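Local coordinates for CLIP-associating protein (Drosophila melanogaster, PDB 4G3A) that tracks microtubule plus ends and stabilises dynamic microtubules, supporting spindle formation, kinetochore attachment and poleward flux during mitosis, at residues S82-N85 against A86-A89; L192-I195 against Y196-V199. One frame throughout, in Å; residues are numbered along the deposited sequence.

Contact 1. Residues S82-N85 against A86-A89; sequences SDFN and AYTA
N85 and T88 meet where the 3-10 turn after helix 63-80 gives way to helix 88-98. Along the N85 side chain, CB lies 4.1 Å from T88 OG1, CG 3.7 Å from the same oxygen, and OD1 at the end accepts a hydrogen bond from T88 OG1 at 2.7 Å. The hydroxyl comes in the carbonyl plane, on a lone pair of OD1. It gets there because OG1 stands beside the T88 backbone N (chi1 -53°), while CG of N85 turns back beside its own carbonyl carbon (chi1 -160°). A water adds a second link between the two halves of the turn, donating to N85 O and accepting from A89 N. In the turn itself, Y87 N bonds to F84 O at 2.8 Å, whereas A86 N reaches D83 O only weakly. F84 and Y87 make a T-shaped pair, the edge of Y87 toward the face of F84, with centroids 5.8 Å apart and planes at 70°. F84 packs on F73, L76 and I77 of helix 63-80; Y87 rests on M47 and I51 of helix 47-58. V122 is common to F84, N85 and T88, so polar and aromatic parts meet there. The polar links thus fix the bend locally, while the two rings tie it to preceding helices of the TOG domain.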
ATOM      1  N   SER A  82     -11.115   1.461  12.873  1.00 41.81           N
ATOM      2  CA  SER A  82     -11.102   2.907  12.660  1.00 43.88           C
ATOM      3  C   SER A  82     -10.268   3.636  13.705  1.00 44.87           C
ATOM      4  O   SER A  82      -9.791   4.743  13.466  1.00 47.75           O
ATOM      5  CB  SER A  82     -12.530   3.483  12.591  1.00 41.74           C
ATOM      6  OG  SER A  82     -13.209   3.375  13.833  1.00 59.01           O
ATOM      7  N   ASP A  83     -10.092   3.017  14.870  1.00 48.69           N
ATOM      8  CA  ASP A  83      -9.311   3.646  15.927  1.00 51.99           C
ATOM      9  C   ASP A  83      -7.853   3.850  15.506  1.00 48.30           C
ATOM     10  O   ASP A  83      -7.193   4.790  15.954  1.00 46.81           O
ATOM     11  CB  ASP A  83      -9.421   2.856  17.239  1.00 52.09           C
ATOM     12  CG  ASP A  83     -10.822   2.911  17.834  1.00 56.89           C
ATOM     13  OD1 ASP A  83     -11.510   3.940  17.659  1.00 54.33           O
ATOM     14  OD2 ASP A  83     -11.242   1.925  18.471  1.00 61.56           O
ATOM     15  N   PHE A  84      -7.367   2.987  14.620  1.00 43.52           N
ATOM     16  CA  PHE A  84      -6.002   3.105  14.118  1.00 40.71           C
ATOM     17  C   PHE A  84      -5.753   4.420  13.388  1.00 40.11           C
ATOM     18  O   PHE A  84      -4.608   4.851  13.248  1.00 33.83           O
ATOM     19  CB  PHE A  84      -5.651   1.942  13.181  1.00 40.96           C
ATOM     20  CG  PHE A  84      -4.189   1.884  12.820  1.00 37.25           C
ATOM     21  CD1 PHE A  84      -3.703   2.554  11.708  1.00 31.22           C
ATOM     22  CD2 PHE A  84      -3.300   1.163  13.614  1.00 34.53           C
ATOM     23  CE1 PHE A  84      -2.358   2.508  11.385  1.00 33.27           C
ATOM     24  CE2 PHE A  84      -1.952   1.109  13.303  1.00 39.97           C
ATOM     25  CZ  PHE A  84      -1.474   1.776  12.191  1.00 33.73           C
ATOM     26  N   ASN A  85      -6.819   5.062  12.920  1.00 49.70           N
ATOM     27  CA  ASN A  85      -6.655   6.202  12.017  1.00 49.85           C
ATOM     28  C   ASN A  85      -5.953   7.371  12.689  1.00 50.57           C
ATOM     29  O   ASN A  85      -5.558   8.326  12.030  1.00 52.29           O
ATOM     30  CB  ASN A  85      -7.993   6.639  11.405  1.00 48.65           C
ATOM     31  CG  ASN A  85      -7.812   7.449  10.137  1.00 50.66           C
ATOM     32  OD1 ASN A  85      -6.869   7.226   9.373  1.00 42.39           O
ATOM     33  ND2 ASN A  85      -8.712   8.400   9.906  1.00 59.94           N
ATOM     34  N   ALA A  86      -5.785   7.279  14.004  1.00 56.50           N
ATOM     35  CA  ALA A  86      -5.028   8.275  14.748  1.00 56.00           C
ATOM     36  C   ALA A  86      -3.552   8.230  14.367  1.00 55.78           C
ATOM     37  O   ALA A  86      -2.820   9.196  14.568  1.00 58.90           O
ATOM     38  CB  ALA A  86      -5.192   8.051  16.244  1.00 63.84           C
ATOM     39  N   TYR A  87      -3.115   7.105  13.812  1.00 46.47           N
ATOM     40  CA  TYR A  87      -1.697   6.895  13.547  1.00 43.48           C
ATOM     41  C   TYR A  87      -1.350   6.895  12.057  1.00 42.33           C
ATOM     42  O   TYR A  87      -0.175   6.900  11.683  1.00 38.42           O
ATOM     43  CB  TYR A  87      -1.252   5.586  14.194  1.00 40.93           C
ATOM     44  CG  TYR A  87      -1.676   5.486  15.641  1.00 45.59           C
ATOM     45  CD1 TYR A  87      -1.112   6.315  16.599  1.00 43.33           C
ATOM     46  CD2 TYR A  87      -2.649   4.577  16.046  1.00 42.17           C
ATOM     47  CE1 TYR A  87      -1.495   6.239  17.928  1.00 54.56           C
ATOM     48  CE2 TYR A  87      -3.039   4.493  17.379  1.00 44.86           C
ATOM     49  CZ  TYR A  87      -2.457   5.330  18.314  1.00 54.89           C
ATOM     50  OH  TYR A  87      -2.831   5.261  19.642  1.00 61.45           O
ATOM     51  N   THR A  88      -2.378   6.887  11.213  1.00 39.90           N
ATOM     52  CA  THR A  88      -2.185   6.845   9.761  1.00 39.99           C
ATOM     53  C   THR A  88      -1.170   7.881   9.237  1.00 37.90           C
ATOM     54  O   THR A  88      -0.252   7.539   8.497  1.00 39.03           O
ATOM     55  CB  THR A  88      -3.534   6.981   9.015  1.00 39.32           C
ATOM     56  OG1 THR A  88      -4.457   6.006   9.513  1.00 45.72           O
ATOM     57  CG2 THR A  88      -3.350   6.781   7.513  1.00 33.34           C
ATOM     58  N   ALA A  89      -1.333   9.139   9.622  1.00 44.26           N
ATOM     59  CA  ALA A  89      -0.455  10.211   9.146  1.00 49.70           C
ATOM     60  C   ALA A  89       1.012  10.007   9.543  1.00 47.18           C
ATOM     61  O   ALA A  89       1.921  10.470   8.851  1.00 51.47           O
ATOM     62  CB  ALA A  89      -0.954  11.557   9.655  1.00 57.97           C
TER
HETATM   63  O   HOH W   1      -3.416  10.217  11.312  1.00 49.71           O

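Contact 2. Residues L192-I195 against Y196-V199; sequences LVEI and YKHV
Helix 182-199 belongs to the third HEAT repeat, and near its C-terminal end E194 and K197 lie side by side, about one turn apart, and close a salt bridge. K197 NZ meets E194 OE1 at 3.1 Å, coming from above the carboxylate plane, 36° out of it. The lysine is extended beyond CG, whereas the glutamate bends about its CB-CG bond (chi2 -65°), bringing OE1 alongside K197 CD and CE, each 3.7 Å away. OE1 also bonds H157 NE2, and OE2 bonds Q190 NE2, so both oxygens are gripped. With an alanine in place of E194, K197 NZ would probably lose this carboxylate partner, and H157 NE2 and Q190 NE2 the acceptors they now use. H157, on helix 142-159, also bonds H198 NE2 through its ND1; on the same helix V153 touches E194, and L156 touches I195 and H198. This is the packing of neighbouring helices on which a TOG domain of stacked HEAT repeats is built; on another flank V193 and Y196 touch helix 215-229, where Y196 stacks on F225. I195 O takes two donors, V199 N at 2.9 Å almost straight on to the carbonyl and H198 N at 3.0 Å from well above its plane. The CG2 methyls of I195 and V199 lie 3.9 Å apart, and E194 O sits at the edge of the H198 ring, 3.5 Å from CD2.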
ATOM      1  N   LEU A 192      -4.423   0.699 -17.009  1.00 29.44           N
ATOM      2  CA  LEU A 192      -5.535   1.170 -17.837  1.00 25.56           C
ATOM      3  C   LEU A 192      -6.371  -0.009 -18.334  1.00 31.28           C
ATOM      4  O   LEU A 192      -7.600   0.068 -18.414  1.00 26.73           O
ATOM      5  CB  LEU A 192      -5.012   1.989 -19.009  1.00 27.45           C
ATOM      6  CG  LEU A 192      -4.414   3.325 -18.556  1.00 29.35           C
ATOM      7  CD1 LEU A 192      -3.667   3.966 -19.708  1.00 29.61           C
ATOM      8  CD2 LEU A 192      -5.518   4.245 -18.033  1.00 27.49           C
ATOM      9  N   VAL A 193      -5.695  -1.105 -18.647  1.00 33.65           N
ATOM     10  CA  VAL A 193      -6.386  -2.311 -19.074  1.00 37.50           C
ATOM     11  C   VAL A 193      -7.259  -2.849 -17.938  1.00 35.64           C
ATOM     12  O   VAL A 193      -8.426  -3.182 -18.156  1.00 34.02           O
ATOM     13  CB  VAL A 193      -5.400  -3.382 -19.603  1.00 40.16           C
ATOM     14  CG1 VAL A 193      -6.102  -4.723 -19.784  1.00 48.94           C
ATOM     15  CG2 VAL A 193      -4.774  -2.926 -20.919  1.00 33.78           C
ATOM     16  N   GLU A 194      -6.713  -2.892 -16.722  1.00 33.75           N
ATOM     17  CA  GLU A 194      -7.481  -3.316 -15.551  1.00 29.77           C
ATOM     18  C   GLU A 194      -8.655  -2.373 -15.278  1.00 33.20           C
ATOM     19  O   GLU A 194      -9.741  -2.822 -14.911  1.00 30.11           O
ATOM     20  CB  GLU A 194      -6.591  -3.401 -14.299  1.00 36.25           C
ATOM     21  CG  GLU A 194      -5.313  -4.212 -14.471  1.00 40.89           C
ATOM     22  CD  GLU A 194      -5.561  -5.697 -14.728  1.00 48.48           C
ATOM     23  OE1 GLU A 194      -6.678  -6.195 -14.455  1.00 37.52           O
ATOM     24  OE2 GLU A 194      -4.620  -6.369 -15.202  1.00 56.39           O
ATOM     25  N   ILE A 195      -8.440  -1.068 -15.462  1.00 33.52           N
ATOM     26  CA  ILE A 195      -9.512  -0.090 -15.285  1.00 27.25           C
ATOM     27  C   ILE A 195     -10.583  -0.297 -16.368  1.00 31.31           C
ATOM     28  O   ILE A 195     -11.780  -0.175 -16.113  1.00 34.31           O
ATOM     29  CB  ILE A 195      -8.988   1.358 -15.335  1.00 31.54           C
ATOM     30  CG1 ILE A 195      -8.310   1.736 -14.002  1.00 34.11           C
ATOM     31  CG2 ILE A 195     -10.124   2.322 -15.660  1.00 33.15           C
ATOM     32  CD1 ILE A 195      -7.527   3.076 -14.074  1.00 32.76           C
ATOM     33  N   TYR A 196     -10.159  -0.629 -17.572  1.00 30.13           N
ATOM     34  CA  TYR A 196     -11.142  -0.938 -18.616  1.00 33.91           C
ATOM     35  C   TYR A 196     -12.123  -2.036 -18.170  1.00 39.83           C
ATOM     36  O   TYR A 196     -13.317  -1.980 -18.477  1.00 36.40           O
ATOM     37  CB  TYR A 196     -10.460  -1.331 -19.921  1.00 32.16           C
ATOM     38  CG  TYR A 196     -11.436  -1.759 -21.010  1.00 30.74           C
ATOM     39  CD1 TYR A 196     -12.133  -0.821 -21.757  1.00 29.31           C
ATOM     40  CD2 TYR A 196     -11.657  -3.100 -21.270  1.00 36.20           C
ATOM     41  CE1 TYR A 196     -13.034  -1.212 -22.749  1.00 37.62           C
ATOM     42  CE2 TYR A 196     -12.551  -3.505 -22.252  1.00 40.97           C
ATOM     43  CZ  TYR A 196     -13.238  -2.563 -22.987  1.00 40.58           C
ATOM     44  OH  TYR A 196     -14.125  -2.982 -23.958  1.00 34.87           O
ATOM     45  N   LYS A 197     -11.625  -3.028 -17.441  1.00 38.47           N
ATOM     46  CA  LYS A 197     -12.488  -4.120 -16.999  1.00 36.17           C
ATOM     47  C   LYS A 197     -13.653  -3.630 -16.146  1.00 35.29           C
ATOM     48  O   LYS A 197     -14.725  -4.231 -16.159  1.00 37.63           O
ATOM     49  CB  LYS A 197     -11.689  -5.199 -16.277  1.00 40.44           C
ATOM     50  CG  LYS A 197     -10.762  -5.977 -17.191  1.00 37.57           C
ATOM     51  CD  LYS A 197      -9.800  -6.838 -16.388  1.00 40.04           C
ATOM     52  CE  LYS A 197      -8.740  -7.452 -17.293  1.00 40.33           C
ATOM     53  NZ  LYS A 197      -7.750  -8.242 -16.513  1.00 47.35           N
ATOM     54  N   HIS A 198     -13.448  -2.534 -15.418  1.00 30.30           N
ATOM     55  CA  HIS A 198     -14.476  -2.016 -14.517  1.00 36.41           C
ATOM     56  C   HIS A 198     -15.319  -0.939 -15.181  1.00 38.88           C
ATOM     57  O   HIS A 198     -16.512  -0.809 -14.919  1.00 40.96           O
ATOM     58  CB  HIS A 198     -13.837  -1.453 -13.242  1.00 34.27           C
ATOM     59  CG  HIS A 198     -13.272  -2.503 -12.344  1.00 34.91           C
ATOM     60  ND1 HIS A 198     -13.936  -2.982 -11.243  1.00 34.08           N
ATOM     61  CD2 HIS A 198     -12.098  -3.190 -12.401  1.00 33.13           C
ATOM     62  CE1 HIS A 198     -13.212  -3.919 -10.655  1.00 37.13           C
ATOM     63  NE2 HIS A 198     -12.088  -4.057 -11.349  1.00 34.49           N
ATOM     64  N   VAL A 199     -14.681  -0.169 -16.048  1.00 30.81           N
ATOM     65  CA  VAL A 199     -15.263   1.054 -16.577  1.00 38.32           C
ATOM     66  C   VAL A 199     -15.898   0.864 -17.968  1.00 38.86           C
ATOM     67  O   VAL A 199     -16.883   1.515 -18.308  1.00 43.49           O
ATOM     68  CB  VAL A 199     -14.200   2.169 -16.574  1.00 46.62           C
ATOM     69  CG1 VAL A 199     -14.561   3.291 -17.520  1.00 51.88           C
ATOM     70  CG2 VAL A 199     -14.006   2.689 -15.150  1.00 46.68           C
TER

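Overall arrangement
Both contacts are local, within the one TOG domain, and in series along the chain, their centres 31 Å apart. Contact 1 lies at the surface, in the bend joining helix 63-80 to helix 88-98, close to where the first HEAT repeat passes into the second. Contact 2 is partly buried in the third repeat, inside a single helix. They have no helix in common: contact 1 reaches helices 47-58 and 63-80, contact 2 helices 142-159, 170-175 and 215-229. The bend uses a neutral amide-hydroxyl bond, a bridging water and an aromatic pair; the helix has backbone bonds departing from the pure i to i+4 pattern toward its end, a salt bridge, and a histidine of helix 142-159 that both E194 and H198 bond.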